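PDB 4D50: deoxyhypusine hydroxylase, which hydroxylates the deoxyhypusine residue of translation initiation factor eIF-5A with the help of two iron ions, the second step in making hypusine. Local coordinates for residues R29-F34 with Y285-G290; D54-L59 with V274-E279; G202-S207 with L234-E239; E246-L251 with A261-H266. All blocks are in the same frame, centred on the assembly; numbering follows the deposited sequence.

How the contacts relate
The four contacts illustrate how an all-helical HEAT-like repeat protein joins helices near and far in sequence around a metal site. Contact 1 joins an early helix, 26-39, to the last, 272-289. Contact 2 uses helix 272-289 too, about 15 Å away between centres, and is nested inside the loop that contact 1 closes; the salt bridge of R29 with D54 links the two. Contacts 3 and 4 lie further inside that loop, one after the other along the chain and about 14 Å apart between centres, with L234 packing on A248 and L251. Contact 4 supplies an iron ligand, E246, and contact 2 holds groups bonded to two more, H61 and H245, whereas contact 1 is peripheral.

Contact 1: R29-F34 with Y285-G290; sequences RFRALF and YEHETG
The guanidinium of R31 lies flat on the imidazole of H287, with centres 3.9 Å apart and planes inclined by 23°. The overlap is offset on both sides: NH1 stands above the rim of the imidazole, and ND1 in turn sits over the rim of the guanidinium face. NH2 reaches further in, to 3.1 Å from CB of H287, at the root of the ring. Although R31 NH2 also approaches H287 ND1 at 3.3 Å, the angle is too poor for a hydrogen bond, so the pair is held by stacking. Each side chain is posed for this meeting. R31 runs extended from CG to NE and then twists at its last torsion (chi4 -71°), which turns the flat group to face the ring. In H287, CG stands anti to the backbone N (chi1 167°), which sets the imidazole against the guanidinium of R31. Nearby, M284 touches both F30 and R31 and adds apolar packing between the same helices. The result is a surface arginine-histidine stack bridging an early helix and the last helix of an all-helical, HEAT-like repeat fold, away from the iron site.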
loop_
_atom_site.group_PDB
_atom_site.type_symbol
_atom_site.label_atom_id
_atom_site.label_comp_id
_atom_site.label_asym_id
_atom_site.label_seq_id
_atom_site.Cartn_x
_atom_site.Cartn_y
_atom_site.Cartn_z
ATOM N N ARG A 29 5.770 -11.252 12.292
ATOM C CA ARG A 29 6.474 -10.035 12.020
ATOM C C ARG A 29 5.526 -9.013 11.409
ATOM O O ARG A 29 5.666 -7.830 11.691
ATOM C CB ARG A 29 7.637 -10.329 11.114
ATOM C CG ARG A 29 8.628 -11.421 11.648
ATOM C CD ARG A 29 9.678 -11.749 10.614
ATOM N NE ARG A 29 10.657 -10.698 10.492
ATOM C CZ ARG A 29 11.604 -10.600 9.591
ATOM N NH1 ARG A 29 11.773 -11.545 8.669
ATOM N NH2 ARG A 29 12.451 -9.591 9.602
ATOM N N PHE A 30 4.492 -9.425 10.650
ATOM C CA PHE A 30 3.485 -8.430 10.179
ATOM C C PHE A 30 2.691 -7.852 11.282
ATOM O O PHE A 30 2.430 -6.651 11.351
ATOM C CB PHE A 30 2.530 -9.034 9.123
ATOM C CG PHE A 30 3.033 -8.873 7.735
ATOM C CD1 PHE A 30 4.167 -9.541 7.333
ATOM C CD2 PHE A 30 2.394 -8.024 6.846
ATOM C CE1 PHE A 30 4.657 -9.397 6.054
ATOM C CE2 PHE A 30 2.907 -7.846 5.585
ATOM C CZ PHE A 30 4.036 -8.544 5.184
ATOM N N ARG A 31 2.325 -8.711 12.213
ATOM C CA ARG A 31 1.582 -8.302 13.382
ATOM C C ARG A 31 2.386 -7.328 14.168
ATOM O O ARG A 31 1.835 -6.315 14.596
ATOM C CB ARG A 31 1.269 -9.493 14.302
ATOM C CG ARG A 31 0.071 -10.242 13.861
ATOM C CD ARG A 31 -0.107 -11.521 14.688
ATOM N NE ARG A 31 -0.922 -12.438 13.909
ATOM C CZ ARG A 31 -2.224 -12.256 13.678
ATOM N NH1 ARG A 31 -2.888 -11.232 14.224
ATOM N NH2 ARG A 31 -2.876 -13.115 12.911
ATOM N N ALA A 32 3.663 -7.598 14.348
ATOM C CA ALA A 32 4.561 -6.633 15.078
ATOM C C ALA A 32 4.614 -5.290 14.372
ATOM O O ALA A 32 4.549 -4.207 14.964
ATOM C CB ALA A 32 5.938 -7.222 15.211
ATOM N N LEU A 33 4.832 -5.355 13.064
ATOM C CA LEU A 33 4.910 -4.158 12.265
ATOM C C LEU A 33 3.675 -3.275 12.378
ATOM O O LEU A 33 3.793 -2.101 12.583
ATOM C CB LEU A 33 5.129 -4.504 10.772
ATOM C CG LEU A 33 5.025 -3.330 9.781
ATOM C CD1 LEU A 33 6.085 -2.241 10.058
ATOM C CD2 LEU A 33 5.125 -3.844 8.348
ATOM N N PHE A 34 2.453 -3.819 12.184
ATOM C CA PHE A 34 1.280 -3.027 12.283
ATOM C C PHE A 34 0.985 -2.553 13.697
ATOM O O PHE A 34 0.455 -1.467 13.885
ATOM C CB PHE A 34 0.101 -3.718 11.593
ATOM C CG PHE A 34 0.224 -3.628 10.103
ATOM C CD1 PHE A 34 0.025 -2.386 9.431
ATOM C CD2 PHE A 34 0.582 -4.721 9.372
ATOM C CE1 PHE A 34 0.208 -2.258 8.066
ATOM C CE2 PHE A 34 0.771 -4.588 7.992
ATOM C CZ PHE A 34 0.585 -3.368 7.369
ATOM N N TYR A 285 -6.559 -15.366 8.443
ATOM C CA TYR A 285 -7.873 -16.018 8.518
ATOM C C TYR A 285 -7.865 -17.094 9.593
ATOM O O TYR A 285 -8.808 -17.171 10.399
ATOM C CB TYR A 285 -8.293 -16.608 7.200
ATOM C CG TYR A 285 -9.554 -17.429 7.331
ATOM C CD1 TYR A 285 -10.739 -16.829 7.637
ATOM C CD2 TYR A 285 -9.517 -18.833 7.268
ATOM C CE1 TYR A 285 -11.890 -17.569 7.813
ATOM C CE2 TYR A 285 -10.657 -19.588 7.461
ATOM C CZ TYR A 285 -11.835 -18.944 7.712
ATOM O OH TYR A 285 -12.994 -19.642 7.875
ATOM N N GLU A 286 -6.808 -17.920 9.608
ATOM C CA GLU A 286 -6.646 -18.906 10.656
ATOM C C GLU A 286 -6.603 -18.249 12.038
ATOM O O GLU A 286 -7.196 -18.766 12.977
ATOM C CB GLU A 286 -5.389 -19.772 10.445
ATOM C CG GLU A 286 -5.430 -20.690 9.219
ATOM C CD GLU A 286 -6.672 -21.560 9.135
ATOM O OE1 GLU A 286 -6.973 -22.168 10.158
ATOM O OE2 GLU A 286 -7.370 -21.615 8.079
ATOM N N HIS A 287 -5.957 -17.100 12.188
ATOM C CA HIS A 287 -5.886 -16.488 13.510
ATOM C C HIS A 287 -7.276 -16.129 13.998
ATOM O O HIS A 287 -7.636 -16.413 15.144
ATOM C CB HIS A 287 -5.026 -15.246 13.506
ATOM C CG HIS A 287 -5.162 -14.411 14.744
ATOM N ND1 HIS A 287 -4.152 -14.294 15.681
ATOM C CD2 HIS A 287 -6.189 -13.645 15.198
ATOM C CE1 HIS A 287 -4.546 -13.486 16.654
ATOM N NE2 HIS A 287 -5.777 -13.076 16.384
ATOM N N GLU A 288 -8.031 -15.473 13.118
ATOM C CA GLU A 288 -9.374 -14.967 13.393
ATOM C C GLU A 288 -10.275 -16.104 13.863
ATOM O O GLU A 288 -10.879 -16.032 14.931
ATOM C CB GLU A 288 -9.930 -14.336 12.110
ATOM C CG GLU A 288 -11.105 -13.371 12.304
ATOM C CD GLU A 288 -11.094 -12.200 11.320
ATOM O OE1 GLU A 288 -10.105 -11.387 11.352
ATOM O OE2 GLU A 288 -12.094 -12.084 10.543
ATOM N N THR A 289 -10.323 -17.176 13.072
ATOM C CA THR A 289 -11.032 -18.383 13.452
ATOM C C THR A 289 -10.666 -18.810 14.882
ATOM O O THR A 289 -11.540 -18.961 15.711
ATOM C CB THR A 289 -10.811 -19.496 12.407
ATOM O OG1 THR A 289 -11.529 -19.144 11.211
ATOM C CG2 THR A 289 -11.334 -20.791 12.905
ATOM N N GLY A 290 -9.378 -18.959 15.188
ATOM C CA GLY A 290 -8.953 -19.009 16.583
ATOM C C GLY A 290 -9.150 -17.671 17.300
ATOM O O GLY A 290 -9.750 -17.631 18.359
#

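Contact 2: D54-L59 with V274-E279; sequences DDSALL and VRESCE. With GAI (guanidine), chain F.
L58 and E276 mark the nearest backbone approach, with CA atoms 7.2 Å apart, where the start of helix 57-70 meets the side of helix 272-289. The chain enters the first of these helices through an Asx turn, in which D54 OD2 accepts from S56 N, and S56 then takes the N-cap position. With its OG anti to the backbone N (chi1 168°), the serine works in two directions. OG accepts from L59 N at 2.9 Å in a nearly straight bond, 164° at the hydrogen, and donates to E276 OE1 at 2.6 Å. It meets that carboxylate on its syn side, 20° out of plane. A water gives OE1 a second bond (2.8 Å) while accepting from L58 N (3.0 Å), so the carboxylate reaches two amides of the first helical turn through intermediaries. Replacing S56 by alanine removes the hydroxyl and would probably leave L59 N without its cap and E276 OE1 with the water alone of these two donors. Beside the polar path, L58 slides past E276, its CD2 3.6 Å from E276 CB, and its CD1 rests 3.5 Å from S277 OG. That hydroxyl is itself hydrogen-bonded to ND1 of the iron ligand H245, while L58 O is hydrogen-bonded to ND1 of the iron ligand H61, placing both segments in the second shell of one iron. R272 pairs with E276 OE2 and D55 OD2, F30 and L26 of helix 26-39 pack on L58 and E276, and helix 241-254 brings H245 against L58 and A248 against S277.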
loop_
_atom_site.group_PDB
_atom_site.type_symbol
_atom_site.label_atom_id
_atom_site.label_comp_id
_atom_site.label_asym_id
_atom_site.label_seq_id
_atom_site.Cartn_x
_atom_site.Cartn_y
_atom_site.Cartn_z
ATOM N N ASP A 54 16.052 -6.950 5.683
ATOM C CA ASP A 54 15.464 -8.242 5.418
ATOM C C ASP A 54 15.423 -8.608 3.941
ATOM O O ASP A 54 15.480 -7.775 3.032
ATOM C CB ASP A 54 14.022 -8.271 5.942
ATOM C CG ASP A 54 13.497 -9.663 6.139
ATOM O OD1 ASP A 54 13.835 -10.327 7.154
ATOM O OD2 ASP A 54 12.726 -10.133 5.259
ATOM N N ASP A 55 15.401 -9.911 3.727
ATOM C CA ASP A 55 15.290 -10.516 2.463
ATOM C C ASP A 55 13.968 -10.397 1.750
ATOM O O ASP A 55 13.917 -10.503 0.535
ATOM C CB ASP A 55 15.394 -12.046 2.750
ATOM C CG ASP A 55 16.383 -12.706 1.960
ATOM O OD1 ASP A 55 17.375 -12.028 1.558
ATOM O OD2 ASP A 55 16.142 -13.954 1.781
ATOM N N SER A 56 12.884 -10.287 2.498
ATOM C CA SER A 56 11.546 -10.283 1.948
ATOM C C SER A 56 11.173 -8.924 1.382
ATOM O O SER A 56 10.970 -8.021 2.137
ATOM C CB SER A 56 10.550 -10.667 3.016
ATOM O OG SER A 56 9.149 -10.437 2.667
ATOM N N ALA A 57 10.958 -8.872 0.079
ATOM C CA ALA A 57 10.497 -7.582 -0.600
ATOM C C ALA A 57 9.105 -7.213 -0.092
ATOM O O ALA A 57 8.804 -6.006 0.122
ATOM C CB ALA A 57 10.428 -7.745 -2.116
ATOM N N LEU A 58 8.240 -8.208 0.088
ATOM C CA LEU A 58 6.894 -8.030 0.693
ATOM C C LEU A 58 7.005 -7.329 2.057
ATOM O O LEU A 58 6.404 -6.257 2.281
ATOM C CB LEU A 58 6.138 -9.338 0.873
ATOM C CG LEU A 58 4.753 -9.124 1.465
ATOM C CD1 LEU A 58 3.835 -8.385 0.497
ATOM C CD2 LEU A 58 4.061 -10.439 1.816
ATOM N N LEU A 59 7.840 -7.873 2.929
ATOM C CA LEU A 59 7.953 -7.240 4.244
ATOM C C LEU A 59 8.519 -5.829 4.100
ATOM O O LEU A 59 7.984 -4.889 4.641
ATOM C CB LEU A 59 8.793 -8.101 5.194
ATOM C CG LEU A 59 8.894 -7.513 6.601
ATOM C CD1 LEU A 59 7.595 -7.376 7.356
ATOM C CD2 LEU A 59 9.886 -8.427 7.392
ATOM N N VAL A 274 4.194 -13.131 -4.222
ATOM C CA VAL A 274 2.895 -13.755 -4.298
ATOM C C VAL A 274 2.677 -14.883 -3.298
ATOM O O VAL A 274 1.669 -14.876 -2.544
ATOM C CB VAL A 274 2.598 -14.256 -5.748
ATOM C CG1 VAL A 274 1.257 -15.002 -5.796
ATOM C CG2 VAL A 274 2.591 -13.054 -6.688
ATOM N N ARG A 275 3.596 -15.818 -3.187
ATOM C CA ARG A 275 3.509 -16.799 -2.081
ATOM C C ARG A 275 3.342 -16.206 -0.716
ATOM O O ARG A 275 2.537 -16.662 0.105
ATOM C CB ARG A 275 4.726 -17.764 -2.034
ATOM C CG ARG A 275 4.956 -18.664 -3.218
ATOM C CD ARG A 275 6.063 -19.649 -2.792
ATOM N NE ARG A 275 7.353 -19.076 -2.378
ATOM C CZ ARG A 275 8.325 -18.737 -3.233
ATOM N NH1 ARG A 275 8.095 -18.762 -4.539
ATOM N NH2 ARG A 275 9.492 -18.265 -2.820
ATOM N N GLU A 276 4.173 -15.205 -0.401
ATOM C CA GLU A 276 4.122 -14.655 0.953
ATOM C C GLU A 276 2.873 -13.892 1.218
ATOM O O GLU A 276 2.352 -13.965 2.346
ATOM C CB GLU A 276 5.333 -13.773 1.182
ATOM C CG GLU A 276 6.587 -14.571 1.312
ATOM C CD GLU A 276 7.839 -13.716 1.554
ATOM O OE1 GLU A 276 7.852 -12.434 1.513
ATOM O OE2 GLU A 276 8.870 -14.415 1.804
ATOM N N SER A 277 2.351 -13.205 0.207
ATOM C CA SER A 277 1.026 -12.561 0.391
ATOM C C SER A 277 -0.057 -13.576 0.693
ATOM O O SER A 277 -0.886 -13.366 1.597
ATOM C CB SER A 277 0.566 -11.649 -0.771
ATOM O OG SER A 277 1.411 -10.536 -0.768
ATOM N N CYS A 278 -0.037 -14.729 -0.030
ATOM C CA CYS A 278 -1.048 -15.758 0.216
ATOM C C CYS A 278 -0.945 -16.404 1.621
ATOM O O CYS A 278 -1.955 -16.616 2.309
ATOM C CB CYS A 278 -0.982 -16.837 -0.910
ATOM S SG CYS A 278 -1.405 -16.314 -2.537
ATOM N N GLU A 279 0.278 -16.699 2.039
ATOM C CA GLU A 279 0.618 -17.119 3.399
ATOM C C GLU A 279 0.114 -16.261 4.532
ATOM O O GLU A 279 -0.607 -16.733 5.416
ATOM C CB GLU A 279 2.139 -17.268 3.532
ATOM C CG GLU A 279 2.606 -17.624 4.978
ATOM C CD GLU A 279 4.114 -17.668 5.163
ATOM O OE1 GLU A 279 4.869 -17.598 4.187
ATOM O OE2 GLU A 279 4.571 -17.740 6.322
HETATM C C GAI F . -1.755 -20.802 5.837
HETATM N N1 GAI F . -2.411 -20.586 6.904
HETATM N N2 GAI F . -2.097 -21.834 5.107
HETATM N N3 GAI F . -0.768 -20.018 5.400
HETATM O O HOH W 1 8.506 -11.097 -0.817
#

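Contact 3: G202-S207 with L234-E239; sequences GLHCGS and LARCTE. With GAI (guanidine), chain H.
L203, R236 and E239 meet chiefly through one water, an unusual economy for a contact in which no direct hydrogen bond crosses between the segments. L203 O and E239 OE2 stay 4.2 Å apart, and the water fills the role of go-between: it donates to L203 O at 2.6 Å and to E239 OE2 at 2.8 Å, and accepts from R236 NH2 at 2.7 Å. The water lies in the guanidinium plane, at its edge. R236 reaches it through a bend at chi3 (-71°), and the H204 side chain lies across the guanidinium at about a right angle, the planes 42° apart and not stacked. With leucine in place of R236, the water is likely to lose its donor and H204 the group that lies across it. E239 likewise bends, at chi2 (56°), and its OE1 forms a salt bridge with R211. A type I turn from R236 to E239, closed by E239 N to R236 O at 3.0 Å, keeps arginine and glutamate on one short loop, and T238 O in that turn accepts from N3 of a bound guanidine at 2.6 Å. Giving two hydrogen bonds and accepting one, the water joins the loop after helix 193-201 to the one after helix 227-235, consistent with a site that a cation, a carbonyl and a carboxylate share without touching.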
loop_
_atom_site.group_PDB
_atom_site.type_symbol
_atom_site.label_atom_id
_atom_site.label_comp_id
_atom_site.label_asym_id
_atom_site.label_seq_id
_atom_site.Cartn_x
_atom_site.Cartn_y
_atom_site.Cartn_z
ATOM N N GLY A 202 -10.306 -1.494 -14.181
ATOM C CA GLY A 202 -8.949 -1.004 -14.214
ATOM C C GLY A 202 -7.856 -2.051 -14.095
ATOM O O GLY A 202 -6.680 -1.765 -14.335
ATOM N N LEU A 203 -8.210 -3.289 -13.768
ATOM C CA LEU A 203 -7.237 -4.345 -13.732
ATOM C C LEU A 203 -6.798 -4.779 -15.146
ATOM O O LEU A 203 -5.867 -5.542 -15.272
ATOM C CB LEU A 203 -7.733 -5.583 -12.971
ATOM C CG LEU A 203 -7.976 -5.306 -11.507
ATOM C CD1 LEU A 203 -8.802 -6.401 -10.884
ATOM C CD2 LEU A 203 -6.677 -5.093 -10.849
ATOM N N HIS A 204 -7.400 -4.174 -16.137
ATOM C CA HIS A 204 -7.104 -4.474 -17.574
ATOM C C HIS A 204 -6.462 -3.268 -18.289
ATOM O O HIS A 204 -6.242 -3.291 -19.498
ATOM C CB HIS A 204 -8.383 -4.925 -18.253
ATOM C CG HIS A 204 -8.899 -6.193 -17.682
ATOM N ND1 HIS A 204 -9.916 -6.244 -16.760
ATOM C CD2 HIS A 204 -8.422 -7.447 -17.792
ATOM C CE1 HIS A 204 -10.084 -7.500 -16.363
ATOM N NE2 HIS A 204 -9.182 -8.240 -16.959
ATOM N N CYS A 205 -6.068 -2.231 -17.574
ATOM C CA CYS A 205 -5.479 -1.092 -18.270
ATOM C C CYS A 205 -4.396 -0.447 -17.450
ATOM O O CYS A 205 -3.927 -1.007 -16.440
ATOM C CB CYS A 205 -6.553 -0.112 -18.739
ATOM S SG CYS A 205 -7.460 0.713 -17.428
ATOM N N GLY A 206 -3.935 0.705 -17.910
ATOM C CA GLY A 206 -2.817 1.433 -17.292
ATOM C C GLY A 206 -1.527 0.680 -17.062
ATOM O O GLY A 206 -1.320 -0.412 -17.526
ATOM N N SER A 207 -0.659 1.323 -16.318
ATOM C CA SER A 207 0.610 0.768 -15.930
ATOM C C SER A 207 0.404 -0.239 -14.811
ATOM O O SER A 207 -0.662 -0.316 -14.201
ATOM C CB SER A 207 1.493 1.919 -15.417
ATOM O OG SER A 207 0.980 2.494 -14.217
ATOM N N LEU A 234 -4.918 -12.513 -9.934
ATOM C CA LEU A 234 -4.007 -13.368 -9.118
ATOM C C LEU A 234 -3.556 -14.591 -9.930
ATOM O O LEU A 234 -2.360 -14.902 -9.965
ATOM C CB LEU A 234 -4.616 -13.714 -7.759
ATOM C CG LEU A 234 -3.736 -14.681 -6.931
ATOM C CD1 LEU A 234 -2.334 -14.182 -6.575
ATOM C CD2 LEU A 234 -4.451 -15.010 -5.675
ATOM N N ALA A 235 -4.493 -15.153 -10.675
ATOM C CA ALA A 235 -4.237 -16.353 -11.443
ATOM C C ALA A 235 -3.433 -16.129 -12.699
ATOM O O ALA A 235 -2.894 -17.091 -13.221
ATOM C CB ALA A 235 -5.534 -17.113 -11.717
ATOM N N ARG A 236 -3.317 -14.887 -13.163
ATOM C CA ARG A 236 -2.618 -14.580 -14.452
ATOM C C ARG A 236 -1.116 -14.543 -14.242
ATOM O O ARG A 236 -0.568 -13.580 -13.711
ATOM C CB ARG A 236 -3.141 -13.298 -15.140
ATOM C CG ARG A 236 -4.467 -13.467 -15.862
ATOM C CD ARG A 236 -4.837 -12.381 -16.875
ATOM N NE ARG A 236 -5.160 -11.162 -16.135
ATOM C CZ ARG A 236 -6.334 -10.880 -15.570
ATOM N NH1 ARG A 236 -7.357 -11.713 -15.673
ATOM N NH2 ARG A 236 -6.477 -9.711 -14.917
ATOM N N CYS A 237 -0.442 -15.625 -14.610
ATOM C CA CYS A 237 1.037 -15.729 -14.446
ATOM C C CYS A 237 1.784 -14.664 -15.238
ATOM O O CYS A 237 2.903 -14.380 -14.889
ATOM C CB CYS A 237 1.601 -17.132 -14.860
ATOM S SG CYS A 237 1.503 -17.552 -16.674
ATOM N N THR A 238 1.194 -14.087 -16.289
ATOM C CA THR A 238 1.796 -13.010 -17.047
ATOM C C THR A 238 1.707 -11.636 -16.344
ATOM O O THR A 238 2.454 -10.682 -16.668
ATOM C CB THR A 238 1.158 -12.833 -18.440
ATOM O OG1 THR A 238 -0.290 -12.772 -18.353
ATOM C CG2 THR A 238 1.492 -14.030 -19.395
ATOM N N GLU A 239 0.801 -11.533 -15.381
ATOM C CA GLU A 239 0.639 -10.279 -14.655
ATOM C C GLU A 239 1.856 -9.946 -13.789
ATOM O O GLU A 239 2.535 -10.799 -13.257
ATOM C CB GLU A 239 -0.679 -10.285 -13.834
ATOM C CG GLU A 239 -0.990 -8.940 -13.137
ATOM C CD GLU A 239 -1.049 -7.697 -14.050
ATOM O OE1 GLU A 239 -0.008 -7.018 -14.245
ATOM O OE2 GLU A 239 -2.159 -7.339 -14.550
HETATM C C GAI H . 5.365 -9.201 -15.805
HETATM N N1 GAI H . 6.408 -8.952 -15.160
HETATM N N2 GAI H . 4.681 -8.166 -16.294
HETATM N N3 GAI H . 4.928 -10.456 -15.976
HETATM O O HOH W 2 -4.931 -7.637 -14.118
#

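Contact 4: E246-L251 with A261-H266; sequences ECAEAL and AALQAH. With FE (Fe (III) ion), chain D.
A water bound to iron at 2.2 Å is gripped a second time by E246, donating to OE2 at 2.7 Å. This glutamate lies on helix 241-254, which with helix 257-265 forms the helical pair of a HEAT-like repeat, the fifth assigned in this chain. The other carboxylate oxygen, OE1, coordinates the same iron at 2.1 Å, so one glutamate serves both as ligand and as acceptor for a neighbouring ligand. Its side chain is bent at chi2 (62°), which brings the carboxylate round to the metal, where H61 NE2 and H245 NE2 also bind. The short axes of the two segments pass 10.0 Å apart with N-to-C directions at 140°, closer to antiparallel than to perpendicular. While E246 attends to the iron, L251 faces the partner helix and A248 offers it CB and the backbone O; no hydrogen bond crosses between the segments, and the side chains meet by apolar packing. L263 is the main intruder. With CG anti to its own carbonyl carbon (chi1 -65°), it directs CD2 to A248, 4.0 Å from CB and 3.5 Å from the backbone O, and CD1 toward the backbone of L251. The small alanine probably allows the leucine branch to come this near to the main chain. On its other sides L263 touches C278 and A281 of helix 272-289, and L251 touches L230 of helix 227-235, so the pair is continued into the helices before and after it. The remaining contacts belong to L251: its CB lies 4.2 Å from CG of L263, and its CD1 meets the CB of A262 at 4.3 Å.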
loop_
_atom_site.group_PDB
_atom_site.type_symbol
_atom_site.label_atom_id
_atom_site.label_comp_id
_atom_site.label_asym_id
_atom_site.label_seq_id
_atom_site.Cartn_x
_atom_site.Cartn_y
_atom_site.Cartn_z
ATOM N N GLU A 246 -0.939 -7.530 -4.773
ATOM C CA GLU A 246 -1.927 -6.641 -4.251
ATOM C C GLU A 246 -3.328 -7.264 -4.324
ATOM O O GLU A 246 -4.123 -7.104 -3.389
ATOM C CB GLU A 246 -1.841 -5.283 -5.001
ATOM C CG GLU A 246 -2.162 -4.097 -4.134
ATOM C CD GLU A 246 -1.213 -3.935 -2.986
ATOM O OE1 GLU A 246 -0.007 -3.817 -3.186
ATOM O OE2 GLU A 246 -1.724 -3.961 -1.850
ATOM N N CYS A 247 -3.562 -7.992 -5.404
ATOM C CA CYS A 247 -4.802 -8.757 -5.643
ATOM C C CYS A 247 -4.959 -9.858 -4.588
ATOM O O CYS A 247 -6.012 -10.018 -4.010
ATOM C CB CYS A 247 -4.863 -9.270 -7.065
ATOM S SG CYS A 247 -5.193 -7.944 -8.237
ATOM N N ALA A 248 -3.851 -10.518 -4.240
ATOM C CA ALA A 248 -3.879 -11.535 -3.232
ATOM C C ALA A 248 -4.230 -10.913 -1.849
ATOM O O ALA A 248 -5.046 -11.452 -1.066
ATOM C CB ALA A 248 -2.537 -12.218 -3.172
ATOM N N GLU A 249 -3.587 -9.786 -1.522
ATOM C CA GLU A 249 -3.896 -9.070 -0.295
ATOM C C GLU A 249 -5.347 -8.683 -0.242
ATOM O O GLU A 249 -5.953 -8.811 0.811
ATOM C CB GLU A 249 -3.056 -7.800 -0.150
ATOM C CG GLU A 249 -1.688 -7.970 0.455
ATOM C CD GLU A 249 -1.247 -6.768 1.338
ATOM O OE1 GLU A 249 -2.011 -5.847 1.728
ATOM O OE2 GLU A 249 -0.071 -6.761 1.662
ATOM N N ALA A 250 -5.897 -8.158 -1.361
ATOM C CA ALA A 250 -7.326 -7.803 -1.411
ATOM C C ALA A 250 -8.251 -8.978 -1.126
ATOM O O ALA A 250 -9.207 -8.890 -0.337
ATOM C CB ALA A 250 -7.644 -7.133 -2.741
ATOM N N LEU A 251 -7.904 -10.100 -1.706
ATOM C CA LEU A 251 -8.637 -11.356 -1.499
ATOM C C LEU A 251 -8.550 -11.747 -0.011
ATOM O O LEU A 251 -9.568 -12.214 0.573
ATOM C CB LEU A 251 -8.092 -12.493 -2.387
ATOM C CG LEU A 251 -8.487 -12.296 -3.851
ATOM C CD1 LEU A 251 -7.763 -13.226 -4.815
ATOM C CD2 LEU A 251 -9.983 -12.404 -4.000
ATOM N N ALA A 261 -10.025 -19.992 -1.127
ATOM C CA ALA A 261 -9.632 -21.034 -2.082
ATOM C C ALA A 261 -8.635 -20.535 -3.114
ATOM O O ALA A 261 -7.692 -21.245 -3.457
ATOM C CB ALA A 261 -10.859 -21.634 -2.774
ATOM N N ALA A 262 -8.815 -19.305 -3.626
ATOM C CA ALA A 262 -7.852 -18.750 -4.609
ATOM C C ALA A 262 -6.471 -18.536 -4.022
ATOM O O ALA A 262 -5.466 -18.762 -4.672
ATOM C CB ALA A 262 -8.387 -17.442 -5.231
ATOM N N LEU A 263 -6.410 -18.038 -2.800
ATOM C CA LEU A 263 -5.144 -17.837 -2.134
ATOM C C LEU A 263 -4.436 -19.215 -1.921
ATOM O O LEU A 263 -3.234 -19.322 -2.074
ATOM C CB LEU A 263 -5.361 -17.187 -0.780
ATOM C CG LEU A 263 -5.938 -15.766 -0.847
ATOM C CD1 LEU A 263 -6.532 -15.284 0.451
ATOM C CD2 LEU A 263 -4.790 -14.913 -1.285
ATOM N N GLN A 264 -5.174 -20.236 -1.509
ATOM C CA GLN A 264 -4.517 -21.552 -1.287
ATOM C C GLN A 264 -3.977 -22.023 -2.614
ATOM O O GLN A 264 -2.930 -22.649 -2.672
ATOM C CB GLN A 264 -5.506 -22.575 -0.714
ATOM C CG GLN A 264 -5.023 -24.023 -0.581
ATOM C CD GLN A 264 -3.823 -24.115 0.307
ATOM O OE1 GLN A 264 -2.979 -25.021 0.154
ATOM N NE2 GLN A 264 -3.714 -23.198 1.254
ATOM N N ALA A 265 -4.723 -21.791 -3.688
ATOM C CA ALA A 265 -4.285 -22.217 -5.014
ATOM C C ALA A 265 -2.923 -21.671 -5.366
ATOM O O ALA A 265 -2.189 -22.269 -6.135
ATOM C CB ALA A 265 -5.308 -21.835 -6.094
ATOM N N HIS A 266 -2.570 -20.495 -4.839
ATOM C CA HIS A 266 -1.326 -19.831 -5.252
ATOM C C HIS A 266 -0.290 -19.862 -4.127
ATOM O O HIS A 266 0.759 -19.241 -4.235
ATOM C CB HIS A 266 -1.658 -18.376 -5.750
ATOM C CG HIS A 266 -2.463 -18.384 -6.997
ATOM N ND1 HIS A 266 -1.905 -18.529 -8.244
ATOM C CD2 HIS A 266 -3.809 -18.453 -7.187
ATOM C CE1 HIS A 266 -2.852 -18.688 -9.146
ATOM N NE2 HIS A 266 -4.014 -18.585 -8.548
HETATM FE FE FE D . 1.792 -3.815 -2.104
HETATM O O HOH W 3 0.534 -3.913 -0.352
HETATM O O HOH W 4 1.333 -1.483 -1.965
#